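PDB 3I3L: alkylhalidase CmlS from Streptomyces venezuelae, which is a flavin-dependent halogenase of chloramphenicol biosynthesis, holding its FAD through a covalent bond to an aspartate. Local coordinates for residues V162-R167 and D178-A183; L194-Y199 and T302-A307; F206-Y211 and A267-T272; S210-K215 and G284-V289; T230-W235 and T384-E389. All coordinates share one frame; numbering follows the deposited sequence.

Interaction 1: residues V162-R167 and D178-A183; sequences VVLTVR and DFVIDA
D178 O lies 4.3 Å from V162 CG2, and here the backbones come nearest, V162 CA to D178 CA 6.0 Å; the D178 carboxylate bonds to the backbone N of K25. F179 adds backbone only, its carbon C near the same V162 methyl, while its ring packs on helix 327-347. V180 carries the contact. With CG1 set between its backbone N and carbonyl carbon (chi1 59°), that methyl stands 3.7 Å from V162 CG1 and 3.8 Å from V162 CG2, the two side chains crossing at about a right angle. V180 CG2 meets L164 CD1 more loosely at 4.2 Å. Beyond V180 the strands diverge, their axes 51° apart, and A183 touches FAD. Strand 162-168 belongs to a three-stranded antiparallel sheet, strand 179-182 to the mixed, mostly parallel sheet of the Rossmann-type FAD-binding fold. No hydrogen bond links the segments; apart from V162 CG2 on the backbone of D178 and F179, the touching groups are methyls, so the contact probably rests on shape and exclusion of water.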
# COMPACT_ATOMS: atom_id res chain seq x y z
N VAL A 162 -0.50 -17.38 24.56
CA VAL A 162 -0.87 -17.98 23.29
C VAL A 162 -0.22 -19.35 23.27
O VAL A 162 0.93 -19.44 23.63
CB VAL A 162 -0.35 -17.13 22.07
CG1 VAL A 162 -0.51 -17.87 20.79
CG2 VAL A 162 -1.08 -15.76 22.00
N VAL A 163 -0.94 -20.40 22.84
CA VAL A 163 -0.32 -21.70 22.60
C VAL A 163 -0.41 -22.19 21.17
O VAL A 163 -1.45 -22.45 20.71
CB VAL A 163 -0.90 -22.76 23.56
CG1 VAL A 163 -0.14 -24.09 23.40
CG2 VAL A 163 -0.80 -22.25 24.99
N LEU A 164 0.72 -22.41 20.53
CA LEU A 164 0.75 -22.89 19.14
C LEU A 164 1.02 -24.38 19.06
O LEU A 164 1.83 -24.91 19.81
CB LEU A 164 1.87 -22.16 18.37
CG LEU A 164 1.51 -20.79 17.76
CD1 LEU A 164 1.04 -19.88 18.77
CD2 LEU A 164 2.73 -20.25 17.11
N THR A 165 0.36 -25.06 18.13
CA THR A 165 0.80 -26.40 17.81
C THR A 165 1.54 -26.35 16.51
O THR A 165 1.08 -25.74 15.55
CB THR A 165 -0.32 -27.42 17.75
OG1 THR A 165 -0.99 -27.43 19.00
CG2 THR A 165 0.24 -28.82 17.49
N VAL A 166 2.70 -27.02 16.49
CA VAL A 166 3.70 -26.98 15.41
C VAL A 166 4.09 -28.42 15.00
O VAL A 166 4.22 -29.31 15.86
CB VAL A 166 4.93 -26.25 16.00
CG1 VAL A 166 6.19 -26.90 15.67
CG2 VAL A 166 4.88 -24.76 15.67
N ARG A 167 4.27 -28.67 13.69
CA ARG A 167 4.73 -29.99 13.23
C ARG A 167 6.22 -30.00 13.03
O ARG A 167 6.70 -29.45 12.04
CB ARG A 167 4.02 -30.44 11.95
CG ARG A 167 2.94 -31.50 12.19
CD ARG A 167 2.76 -32.53 11.03
NE ARG A 167 2.78 -31.91 9.68
CZ ARG A 167 1.69 -31.52 8.99
NH1 ARG A 167 1.84 -30.97 7.78
NH2 ARG A 167 0.44 -31.67 9.47
N ASP A 178 3.92 -15.01 24.79
CA ASP A 178 3.14 -13.90 25.24
C ASP A 178 2.25 -13.31 24.10
O ASP A 178 1.08 -12.90 24.35
CB ASP A 178 4.04 -12.79 25.73
CG ASP A 178 4.88 -13.22 26.93
OD1 ASP A 178 4.27 -13.78 27.85
OD2 ASP A 178 6.13 -13.00 26.92
N PHE A 179 2.84 -13.22 22.90
CA PHE A 179 2.09 -12.72 21.73
C PHE A 179 2.31 -13.62 20.56
O PHE A 179 3.30 -14.43 20.53
CB PHE A 179 2.46 -11.29 21.37
CG PHE A 179 2.01 -10.29 22.36
CD1 PHE A 179 0.79 -9.66 22.23
CD2 PHE A 179 2.84 -9.93 23.42
CE1 PHE A 179 0.36 -8.71 23.16
CE2 PHE A 179 2.40 -8.96 24.39
CZ PHE A 179 1.19 -8.34 24.24
N VAL A 180 1.37 -13.55 19.60
CA VAL A 180 1.55 -14.18 18.32
C VAL A 180 1.29 -13.19 17.20
O VAL A 180 0.38 -12.38 17.29
CB VAL A 180 0.66 -15.45 18.16
CG1 VAL A 180 -0.84 -15.13 18.31
CG2 VAL A 180 0.97 -16.13 16.80
N ILE A 181 2.11 -13.25 16.15
CA ILE A 181 1.83 -12.50 14.94
C ILE A 181 1.49 -13.53 13.85
O ILE A 181 2.33 -14.40 13.53
CB ILE A 181 3.02 -11.64 14.46
CG1 ILE A 181 3.19 -10.40 15.35
CG2 ILE A 181 2.82 -11.23 12.94
CD1 ILE A 181 4.48 -9.71 15.08
N ASP A 182 0.31 -13.42 13.26
CA ASP A 182 0.05 -14.22 12.04
C ASP A 182 0.55 -13.46 10.80
O ASP A 182 -0.02 -12.45 10.40
CB ASP A 182 -1.42 -14.57 11.88
CG ASP A 182 -1.70 -15.54 10.73
OD1 ASP A 182 -0.75 -15.88 9.96
OD2 ASP A 182 -2.89 -15.94 10.58
N ALA A 183 1.64 -13.95 10.22
CA ALA A 183 2.16 -13.37 8.99
C ALA A 183 2.19 -14.50 7.99
O ALA A 183 3.12 -14.61 7.17
CB ALA A 183 3.55 -12.81 9.24

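Interaction 2: residues L194-Y199 and T302-A307; sequences LGVRQY and TEVFSA
V196 O takes the backbone N-H of E303 at 2.9 Å, the one hydrogen bond between the segments, and round it lies the close-packed part. T302 CA brings its hydrogen to the same oxygen, with T302 CA 3.3 Å from V196 O. V196 CB and E303 CB are 3.9 Å apart, and V196 CG1 touches V304 CG2 loosely at 4.3 Å. R197 and T302 form an antiparallel non-hydrogen-bonded pair with CA atoms 4.4 Å apart. The solvent side is looser: the exposed Q198 side chain lies across the backbone at T302 and E303. A CG anti to N (chi1 -170°) and an extended chain run E303 past V196, with E303 OE1 4.1 Å from V196 CG1. G195 ends helix 189-194 in a Schellman motif, and strand 197-200 then pairs with the end of strand 287-302. On the inner side T302 OG1 bonds to A317 O and its side chain packs on L312 of strand 310-312, while F305 stacks on Y363 of helix 352-382.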
# COMPACT_ATOMS: atom_id res chain seq x y z
N LEU A 194 -10.80 -17.65 13.21
CA LEU A 194 -11.79 -16.73 13.77
C LEU A 194 -12.96 -16.45 12.84
O LEU A 194 -13.95 -15.85 13.26
CB LEU A 194 -11.09 -15.42 14.11
CG LEU A 194 -10.07 -15.57 15.23
CD1 LEU A 194 -9.31 -14.25 15.47
CD2 LEU A 194 -10.83 -16.03 16.51
N GLY A 195 -12.83 -16.78 11.55
CA GLY A 195 -13.88 -16.47 10.60
C GLY A 195 -14.16 -14.98 10.48
O GLY A 195 -15.28 -14.58 10.34
N VAL A 196 -13.13 -14.15 10.54
CA VAL A 196 -13.34 -12.73 10.46
C VAL A 196 -12.92 -12.15 9.09
O VAL A 196 -13.03 -10.95 8.90
CB VAL A 196 -12.57 -11.99 11.61
CG1 VAL A 196 -13.17 -12.38 12.95
CG2 VAL A 196 -11.07 -12.32 11.55
N ARG A 197 -12.44 -12.99 8.17
CA ARG A 197 -12.14 -12.53 6.81
C ARG A 197 -13.40 -12.10 5.99
O ARG A 197 -14.41 -12.82 5.95
CB ARG A 197 -11.30 -13.56 6.03
CG ARG A 197 -10.88 -13.04 4.61
CD ARG A 197 -9.77 -13.88 4.00
NE ARG A 197 -8.55 -13.90 4.79
CZ ARG A 197 -7.53 -14.71 4.56
NH1 ARG A 197 -7.58 -15.60 3.56
NH2 ARG A 197 -6.38 -14.61 5.29
N GLN A 198 -13.34 -10.91 5.40
CA GLN A 198 -14.48 -10.35 4.64
C GLN A 198 -14.03 -10.18 3.19
O GLN A 198 -13.35 -9.21 2.86
CB GLN A 198 -15.00 -9.03 5.24
CG GLN A 198 -15.06 -9.10 6.78
CD GLN A 198 -15.20 -7.70 7.47
OE1 GLN A 198 -14.48 -6.72 7.13
NE2 GLN A 198 -16.09 -7.61 8.45
N TYR A 199 -14.33 -11.18 2.36
CA TYR A 199 -14.04 -11.10 0.95
C TYR A 199 -14.76 -9.92 0.33
O TYR A 199 -15.84 -9.55 0.75
CB TYR A 199 -14.34 -12.41 0.25
CG TYR A 199 -13.25 -13.44 0.50
CD1 TYR A 199 -12.05 -13.40 -0.22
CD2 TYR A 199 -13.36 -14.32 1.55
CE1 TYR A 199 -11.02 -14.36 0.06
CE2 TYR A 199 -12.40 -15.23 1.86
CZ TYR A 199 -11.25 -15.29 1.13
OH TYR A 199 -10.32 -16.21 1.47
N THR A 302 -10.50 -7.74 7.11
CA THR A 302 -10.86 -8.57 8.30
C THR A 302 -11.73 -7.69 9.15
O THR A 302 -11.57 -6.49 9.16
CB THR A 302 -9.70 -8.83 9.30
OG1 THR A 302 -8.40 -8.78 8.66
CG2 THR A 302 -9.88 -10.04 10.00
N GLU A 303 -12.61 -8.31 9.92
CA GLU A 303 -13.33 -7.60 10.94
C GLU A 303 -12.35 -7.14 12.02
O GLU A 303 -12.56 -6.09 12.62
CB GLU A 303 -14.38 -8.54 11.54
CG GLU A 303 -15.36 -7.91 12.44
CD GLU A 303 -16.53 -8.86 12.87
OE1 GLU A 303 -16.52 -10.09 12.55
OE2 GLU A 303 -17.50 -8.34 13.49
N VAL A 304 -11.30 -7.93 12.26
CA VAL A 304 -10.35 -7.72 13.37
C VAL A 304 -8.90 -7.83 12.88
O VAL A 304 -8.46 -8.88 12.48
CB VAL A 304 -10.61 -8.74 14.56
CG1 VAL A 304 -9.79 -8.39 15.84
CG2 VAL A 304 -12.13 -8.75 14.97
N PHE A 305 -8.15 -6.73 12.91
CA PHE A 305 -6.74 -6.79 12.47
C PHE A 305 -5.85 -7.24 13.65
O PHE A 305 -4.79 -7.79 13.44
CB PHE A 305 -6.27 -5.43 11.94
CG PHE A 305 -6.92 -5.03 10.64
CD1 PHE A 305 -6.30 -5.34 9.44
CD2 PHE A 305 -8.14 -4.40 10.60
CE1 PHE A 305 -6.90 -4.94 8.22
CE2 PHE A 305 -8.72 -4.05 9.38
CZ PHE A 305 -8.12 -4.31 8.23
N SER A 306 -6.31 -7.03 14.86
CA SER A 306 -5.57 -7.51 16.04
C SER A 306 -6.51 -7.31 17.27
O SER A 306 -7.37 -6.45 17.28
CB SER A 306 -4.30 -6.66 16.24
OG SER A 306 -4.65 -5.33 16.70
N ALA A 307 -6.28 -8.12 18.30
CA ALA A 307 -6.98 -8.02 19.56
C ALA A 307 -6.17 -8.85 20.57
O ALA A 307 -5.43 -9.72 20.17
CB ALA A 307 -8.40 -8.63 19.46

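Interaction 3: residues F206-Y211 and A267-T272; sequences FAVWSY and AFYSST
Apolar contact comes first: V208 CG1 lies 3.7 Å from Y269 CD1, the valine and tyrosine side chains sliding past each other in opposite directions. Both are extended from their backbones, with V208 CG1 anti to N (chi1 -178°) and Y269 CG likewise (chi1 179°), which carries the tyrosine ring from the helix down to the strand. The other valine branch, V208 CG2, meets F268 CD2 at 4.3 Å, a looser touch.

The second kind is ring against backbone. V208 O lies near the plane of the Y269 ring at its edge, 3.6 Å from Y269 CE1, and further along the ring W209 CA and S210 CB approach it obliquely. This is helix-on-sheet packing: helix 265-273 lies across strand 203-213 at -84°, almost perpendicular to it, while W209 on the other face of the strand points to the flavin side and A207 touches FAD.

The polar ends look elsewhere. Y269 OH passes S210 CB at 3.6 Å and hydrogen-bonds to V248 O of strand 245-253, whereas S210 OG bonds to E291 O. An alanine in place of Y269 is likely to leave V208 and S210 facing a gap and V248 O without this hydroxyl partner. On the helix itself T272 OG1 bonds back to F268 O at 2.6 Å and sits over the centre of the F268 ring.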
# COMPACT_ATOMS: atom_id res chain seq x y z
N PHE A 206 -8.32 -13.06 -10.51
CA PHE A 206 -7.80 -14.42 -10.71
C PHE A 206 -6.61 -14.17 -11.65
O PHE A 206 -6.75 -13.47 -12.63
CB PHE A 206 -8.96 -15.23 -11.32
CG PHE A 206 -8.58 -16.53 -11.91
CD1 PHE A 206 -7.84 -17.44 -11.19
CD2 PHE A 206 -8.99 -16.87 -13.21
CE1 PHE A 206 -7.48 -18.69 -11.75
CE2 PHE A 206 -8.61 -18.05 -13.80
CZ PHE A 206 -7.87 -18.98 -13.07
N ALA A 207 -5.42 -14.68 -11.31
CA ALA A 207 -4.23 -14.38 -12.09
C ALA A 207 -3.57 -15.59 -12.74
O ALA A 207 -3.59 -16.69 -12.16
CB ALA A 207 -3.14 -13.63 -11.23
N VAL A 208 -2.95 -15.34 -13.90
CA VAL A 208 -2.36 -16.36 -14.75
C VAL A 208 -1.11 -15.76 -15.39
O VAL A 208 -1.19 -14.74 -16.06
CB VAL A 208 -3.36 -16.77 -15.87
CG1 VAL A 208 -2.79 -17.87 -16.73
CG2 VAL A 208 -4.70 -17.22 -15.25
N TRP A 209 0.05 -16.34 -15.12
CA TRP A 209 1.30 -15.66 -15.44
C TRP A 209 2.41 -16.59 -15.77
O TRP A 209 2.37 -17.76 -15.42
CB TRP A 209 1.75 -14.76 -14.27
CG TRP A 209 2.24 -15.46 -13.03
CD1 TRP A 209 3.53 -15.71 -12.69
CD2 TRP A 209 1.45 -15.98 -11.96
NE1 TRP A 209 3.60 -16.36 -11.48
CE2 TRP A 209 2.33 -16.51 -10.99
CE3 TRP A 209 0.07 -16.06 -11.73
CZ2 TRP A 209 1.88 -17.12 -9.81
CZ3 TRP A 209 -0.39 -16.66 -10.54
CH2 TRP A 209 0.51 -17.21 -9.62
N SER A 210 3.44 -16.03 -16.40
CA SER A 210 4.62 -16.78 -16.80
C SER A 210 5.78 -15.80 -17.02
O SER A 210 5.64 -14.60 -16.73
CB SER A 210 4.33 -17.58 -18.08
OG SER A 210 5.35 -18.54 -18.39
N TYR A 211 6.92 -16.31 -17.53
CA TYR A 211 8.11 -15.49 -17.74
C TYR A 211 8.58 -15.56 -19.18
O TYR A 211 8.36 -16.54 -19.87
CB TYR A 211 9.21 -15.88 -16.74
CG TYR A 211 8.77 -15.65 -15.29
CD1 TYR A 211 9.12 -14.51 -14.62
CD2 TYR A 211 7.97 -16.56 -14.63
CE1 TYR A 211 8.70 -14.29 -13.32
CE2 TYR A 211 7.55 -16.34 -13.35
CZ TYR A 211 7.94 -15.20 -12.70
OH TYR A 211 7.51 -14.93 -11.41
N ALA A 267 -3.13 -22.96 -22.63
CA ALA A 267 -3.94 -22.49 -23.73
C ALA A 267 -4.64 -21.19 -23.33
O ALA A 267 -4.67 -20.25 -24.12
CB ALA A 267 -4.99 -23.61 -24.14
N PHE A 268 -5.21 -21.12 -22.12
CA PHE A 268 -5.83 -19.88 -21.67
C PHE A 268 -4.85 -18.68 -21.67
O PHE A 268 -5.19 -17.57 -22.06
CB PHE A 268 -6.51 -20.03 -20.30
CG PHE A 268 -7.24 -18.78 -19.86
CD1 PHE A 268 -8.54 -18.53 -20.28
CD2 PHE A 268 -6.60 -17.81 -19.07
CE1 PHE A 268 -9.22 -17.38 -19.89
CE2 PHE A 268 -7.22 -16.68 -18.70
CZ PHE A 268 -8.55 -16.43 -19.08
N TYR A 269 -3.62 -18.94 -21.28
CA TYR A 269 -2.63 -17.91 -21.12
C TYR A 269 -2.24 -17.27 -22.44
O TYR A 269 -2.29 -16.03 -22.60
CB TYR A 269 -1.41 -18.46 -20.35
CG TYR A 269 -0.31 -17.48 -20.15
CD1 TYR A 269 -0.44 -16.40 -19.25
CD2 TYR A 269 0.87 -17.58 -20.88
CE1 TYR A 269 0.62 -15.45 -19.08
CE2 TYR A 269 1.93 -16.68 -20.71
CZ TYR A 269 1.79 -15.61 -19.80
OH TYR A 269 2.84 -14.71 -19.66
N SER A 270 -1.87 -18.11 -23.40
CA SER A 270 -1.47 -17.62 -24.74
C SER A 270 -2.62 -16.96 -25.50
O SER A 270 -2.42 -15.90 -26.09
CB SER A 270 -0.91 -18.77 -25.58
OG SER A 270 0.08 -19.45 -24.82
N SER A 271 -3.81 -17.58 -25.52
CA SER A 271 -4.91 -16.96 -26.30
C SER A 271 -5.43 -15.67 -25.65
O SER A 271 -5.83 -14.72 -26.32
CB SER A 271 -6.08 -17.93 -26.55
OG SER A 271 -6.61 -18.46 -25.35
N THR A 272 -5.38 -15.61 -24.33
CA THR A 272 -5.75 -14.39 -23.66
C THR A 272 -4.68 -13.31 -23.88
O THR A 272 -5.01 -12.18 -24.26
CB THR A 272 -6.03 -14.61 -22.18
OG1 THR A 272 -6.99 -15.67 -22.04
CG2 THR A 272 -6.65 -13.37 -21.54

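Interaction 4: residues S210-K215 and G284-V289; sequences SYFKLK and GGAEQV
F212 holds CG anti to its carbonyl carbon (chi1 -70°), and Q288 sends CG out anti to its N (chi1 -169°), which lays the glutamine chain obliquely over the phenylalanine. Q288 CG stands over one face of the F212 ring, near its rim, while A286 O comes to the ring edge; between these two side chains the nearest atoms are F212 CE1 and Q288 CB, 3.7 Å apart. Two backbone bonds frame this antiparallel, non-hydrogen-bonded pair: V289 N gives to Y211 O at 2.8 Å, and K213 N gives to E287 O, also at 2.8 Å. Past them A286 CB nestles against L214 CB, 4.0 Å away. On the solvent side K213 NZ stays 4.2 Å from E287 OE1, too far for a salt bridge, so the opposite charges probably attract only mildly. The segments pair the end of strand 203-213 with the weakly bonded start of strand 287-302. F212 and Q288 are covered by Y269 of helix 265-273, and Y211 and V289 pack on L245 of strand 245-253.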
# COMPACT_ATOMS: atom_id res chain seq x y z
N SER A 210 3.44 -16.03 -16.40
CA SER A 210 4.62 -16.78 -16.80
C SER A 210 5.78 -15.80 -17.02
O SER A 210 5.64 -14.60 -16.73
CB SER A 210 4.33 -17.58 -18.08
OG SER A 210 5.35 -18.54 -18.39
N TYR A 211 6.92 -16.31 -17.53
CA TYR A 211 8.11 -15.49 -17.74
C TYR A 211 8.58 -15.56 -19.18
O TYR A 211 8.36 -16.54 -19.87
CB TYR A 211 9.21 -15.88 -16.74
CG TYR A 211 8.77 -15.65 -15.29
CD1 TYR A 211 9.12 -14.51 -14.62
CD2 TYR A 211 7.97 -16.56 -14.63
CE1 TYR A 211 8.70 -14.29 -13.32
CE2 TYR A 211 7.55 -16.34 -13.35
CZ TYR A 211 7.94 -15.20 -12.70
OH TYR A 211 7.51 -14.93 -11.41
N PHE A 212 9.21 -14.48 -19.64
CA PHE A 212 9.73 -14.36 -20.98
C PHE A 212 11.17 -13.88 -20.95
O PHE A 212 11.54 -13.09 -20.09
CB PHE A 212 8.89 -13.41 -21.83
CG PHE A 212 7.52 -13.95 -22.18
CD1 PHE A 212 7.31 -14.63 -23.38
CD2 PHE A 212 6.43 -13.76 -21.30
CE1 PHE A 212 6.01 -15.16 -23.71
CE2 PHE A 212 5.15 -14.28 -21.63
CZ PHE A 212 4.95 -14.97 -22.83
N LYS A 213 11.96 -14.35 -21.91
CA LYS A 213 13.30 -13.83 -22.17
C LYS A 213 13.15 -12.66 -23.13
O LYS A 213 12.72 -12.83 -24.27
CB LYS A 213 14.19 -14.92 -22.76
CG LYS A 213 15.58 -14.45 -23.26
CD LYS A 213 16.71 -15.36 -22.71
CE LYS A 213 16.71 -16.74 -23.34
NZ LYS A 213 17.46 -16.74 -24.64
N LEU A 214 13.47 -11.47 -22.64
CA LEU A 214 13.22 -10.23 -23.36
C LEU A 214 14.03 -9.19 -22.64
O LEU A 214 14.08 -9.18 -21.41
CB LEU A 214 11.73 -9.86 -23.28
CG LEU A 214 11.34 -8.47 -23.85
CD1 LEU A 214 11.49 -8.42 -25.38
CD2 LEU A 214 9.94 -8.08 -23.43
N LYS A 215 14.66 -8.30 -23.38
CA LYS A 215 15.46 -7.24 -22.80
C LYS A 215 14.60 -5.97 -22.75
O LYS A 215 13.89 -5.66 -23.71
CB LYS A 215 16.73 -7.02 -23.64
CG LYS A 215 17.73 -5.98 -23.07
CD LYS A 215 19.01 -6.65 -22.52
CE LYS A 215 19.96 -7.10 -23.65
NZ LYS A 215 21.21 -7.73 -23.14
N GLY A 284 6.76 -9.22 -28.64
CA GLY A 284 7.36 -9.41 -29.96
C GLY A 284 8.26 -10.62 -30.11
O GLY A 284 9.50 -10.51 -30.25
N GLY A 285 7.64 -11.80 -30.09
CA GLY A 285 8.34 -13.04 -30.43
C GLY A 285 9.30 -13.56 -29.36
O GLY A 285 9.85 -14.66 -29.53
N ALA A 286 9.48 -12.77 -28.28
CA ALA A 286 10.26 -13.18 -27.12
C ALA A 286 9.89 -14.60 -26.75
O ALA A 286 8.79 -15.04 -27.06
CB ALA A 286 9.98 -12.25 -25.95
N GLU A 287 10.80 -15.30 -26.10
CA GLU A 287 10.61 -16.70 -25.76
C GLU A 287 10.05 -16.88 -24.35
O GLU A 287 10.58 -16.35 -23.38
CB GLU A 287 11.94 -17.45 -25.90
CG GLU A 287 11.79 -18.99 -25.90
CD GLU A 287 13.08 -19.77 -25.48
OE1 GLU A 287 14.20 -19.17 -25.52
OE2 GLU A 287 12.96 -20.98 -25.10
N GLN A 288 8.97 -17.65 -24.23
CA GLN A 288 8.39 -18.00 -22.95
C GLN A 288 9.32 -18.97 -22.29
O GLN A 288 9.61 -20.00 -22.87
CB GLN A 288 7.00 -18.63 -23.13
CG GLN A 288 6.21 -18.78 -21.82
CD GLN A 288 4.81 -19.36 -22.05
OE1 GLN A 288 4.20 -19.94 -21.15
NE2 GLN A 288 4.30 -19.18 -23.24
N VAL A 289 9.76 -18.67 -21.06
CA VAL A 289 10.90 -19.37 -20.48
C VAL A 289 10.57 -20.11 -19.18
O VAL A 289 11.44 -20.56 -18.44
CB VAL A 289 12.10 -18.40 -20.43
CG1 VAL A 289 12.23 -17.67 -19.06
CG2 VAL A 289 13.35 -19.08 -20.91

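Interaction 5: residues T230-W235 and T384-E389; sequences TFEDGW and TEPDSE
T230 OG1 donates to E385 OE2 at 2.8 Å, meeting the carboxylate on its anti side and 23° out of its plane. The second close bond joins S388 OG to E232 O, also 2.8 Å long, with the donor in the carbonyl plane. Between them P386 CG presses on E232 CG at 3.6 Å. The chi2 bend of E385 (-71°) brings its carboxylate to T230 and the backbone of F231, with E385 OE1 3.2 Å from F231 C. What positions these groups lies just outside: E385 OE2 also accepts from Q100 NE2, and T230 OG1 accepts from G99 N, so hydroxyl and carboxylate are each fixed twice. Were E385 replaced by an alanine, the T230 hydroxyl and the Q100 amide would probably lose their shared acceptor. E232 and D233 sit in a type I turn from F231 to G234, which joins strands 226-231 and 234-240 in a hairpin. S388 is the N-cap residue of helix 389-394, whose W391 bonds to F231 O and packs on T230 and E385.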
# COMPACT_ATOMS: atom_id res chain seq x y z
N THR A 230 -4.41 -2.48 -19.90
CA THR A 230 -5.77 -2.94 -19.96
C THR A 230 -6.06 -3.63 -21.32
O THR A 230 -5.53 -3.23 -22.34
CB THR A 230 -6.77 -1.83 -19.72
OG1 THR A 230 -6.71 -0.86 -20.78
CG2 THR A 230 -6.49 -1.14 -18.36
N PHE A 231 -6.92 -4.65 -21.28
CA PHE A 231 -7.56 -5.24 -22.48
C PHE A 231 -8.99 -5.64 -22.08
O PHE A 231 -9.46 -5.32 -20.95
CB PHE A 231 -6.74 -6.44 -22.98
CG PHE A 231 -6.81 -7.67 -22.07
CD1 PHE A 231 -7.49 -8.82 -22.47
CD2 PHE A 231 -6.09 -7.72 -20.85
CE1 PHE A 231 -7.51 -9.95 -21.66
CE2 PHE A 231 -6.10 -8.86 -20.02
CZ PHE A 231 -6.84 -9.96 -20.41
N GLU A 232 -9.70 -6.35 -22.97
CA GLU A 232 -11.12 -6.63 -22.79
C GLU A 232 -11.50 -7.26 -21.48
O GLU A 232 -12.53 -6.90 -20.93
CB GLU A 232 -11.65 -7.59 -23.92
CG GLU A 232 -13.12 -8.11 -23.57
CD GLU A 232 -13.81 -8.93 -24.71
OE1 GLU A 232 -13.31 -10.02 -25.10
OE2 GLU A 232 -14.89 -8.47 -25.20
N ASP A 233 -10.73 -8.26 -21.04
CA ASP A 233 -11.09 -9.11 -19.92
C ASP A 233 -10.26 -8.78 -18.65
O ASP A 233 -10.21 -9.59 -17.70
CB ASP A 233 -10.88 -10.62 -20.24
CG ASP A 233 -11.78 -11.14 -21.34
OD1 ASP A 233 -13.00 -10.84 -21.31
OD2 ASP A 233 -11.25 -11.87 -22.20
N GLY A 234 -9.63 -7.62 -18.63
CA GLY A 234 -8.81 -7.23 -17.43
C GLY A 234 -7.49 -6.49 -17.78
O GLY A 234 -7.51 -5.60 -18.62
N TRP A 235 -6.39 -6.80 -17.07
CA TRP A 235 -5.16 -6.11 -17.33
C TRP A 235 -3.97 -7.04 -17.33
O TRP A 235 -4.06 -8.12 -16.72
CB TRP A 235 -4.94 -4.84 -16.45
CG TRP A 235 -5.06 -5.05 -14.95
CD1 TRP A 235 -6.21 -4.99 -14.19
CD2 TRP A 235 -3.98 -5.33 -14.03
NE1 TRP A 235 -5.91 -5.26 -12.88
CE2 TRP A 235 -4.55 -5.43 -12.75
CE3 TRP A 235 -2.59 -5.43 -14.16
CZ2 TRP A 235 -3.78 -5.70 -11.58
CZ3 TRP A 235 -1.81 -5.70 -13.01
CH2 TRP A 235 -2.41 -5.83 -11.75
N THR A 384 -13.48 3.12 -21.93
CA THR A 384 -12.98 2.73 -23.22
C THR A 384 -12.76 1.23 -23.35
O THR A 384 -12.36 0.77 -24.42
CB THR A 384 -11.72 3.47 -23.61
OG1 THR A 384 -10.72 3.24 -22.62
CG2 THR A 384 -12.05 5.00 -23.74
N GLU A 385 -13.06 0.48 -22.30
CA GLU A 385 -12.99 -0.98 -22.44
C GLU A 385 -14.42 -1.54 -22.57
O GLU A 385 -15.36 -0.89 -22.13
CB GLU A 385 -12.22 -1.63 -21.25
CG GLU A 385 -10.72 -1.35 -21.24
CD GLU A 385 -9.94 -2.07 -22.34
OE1 GLU A 385 -10.49 -2.95 -23.05
OE2 GLU A 385 -8.73 -1.75 -22.53
N PRO A 386 -14.59 -2.73 -23.17
CA PRO A 386 -15.92 -3.25 -23.43
C PRO A 386 -16.68 -3.58 -22.13
O PRO A 386 -16.10 -3.58 -21.00
CB PRO A 386 -15.66 -4.55 -24.23
CG PRO A 386 -14.14 -4.76 -24.22
CD PRO A 386 -13.55 -3.44 -23.95
N ASP A 387 -17.97 -3.87 -22.26
CA ASP A 387 -18.75 -4.15 -21.09
C ASP A 387 -18.68 -5.64 -20.79
O ASP A 387 -19.71 -6.36 -20.89
CB ASP A 387 -20.19 -3.65 -21.24
CG ASP A 387 -21.07 -4.06 -20.04
OD1 ASP A 387 -20.54 -4.28 -18.90
OD2 ASP A 387 -22.29 -4.16 -20.21
N SER A 388 -17.46 -6.12 -20.45
CA SER A 388 -17.22 -7.48 -19.97
C SER A 388 -17.51 -7.58 -18.48
O SER A 388 -17.60 -6.57 -17.78
CB SER A 388 -15.77 -7.92 -20.30
OG SER A 388 -14.86 -7.24 -19.44
N GLU A 389 -17.69 -8.80 -17.98
CA GLU A 389 -17.87 -9.03 -16.53
C GLU A 389 -16.71 -8.45 -15.67
O GLU A 389 -16.94 -7.89 -14.60
CB GLU A 389 -18.06 -10.52 -16.21
CG GLU A 389 -18.59 -10.72 -14.77
CD GLU A 389 -19.10 -12.14 -14.50
OE1 GLU A 389 -19.61 -12.38 -13.37
OE2 GLU A 389 -19.03 -13.01 -15.41

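Interactions 1 and 3 are buried, yet interaction 1 joins two sheets by methyl groups while interaction 3 lays a helix on a strand through an aromatic ring. Interaction 2 is at the surface and interactions 4 and 5 are partly buried; all three add hydrogen bonds, between backbones in interactions 2 and 4 and from side-chain hydroxyls in interaction 5. Interactions 3 and 4 share S210 and Y211 of strand 203-213, and Y269 touches F212 and Q288. T272 CG2 meets F231 CE1 at 3.5 Å, linking interactions 3 and 5. Interactions 2 and 4 lie near opposite ends of strand 287-302, their centres about 40 Å apart.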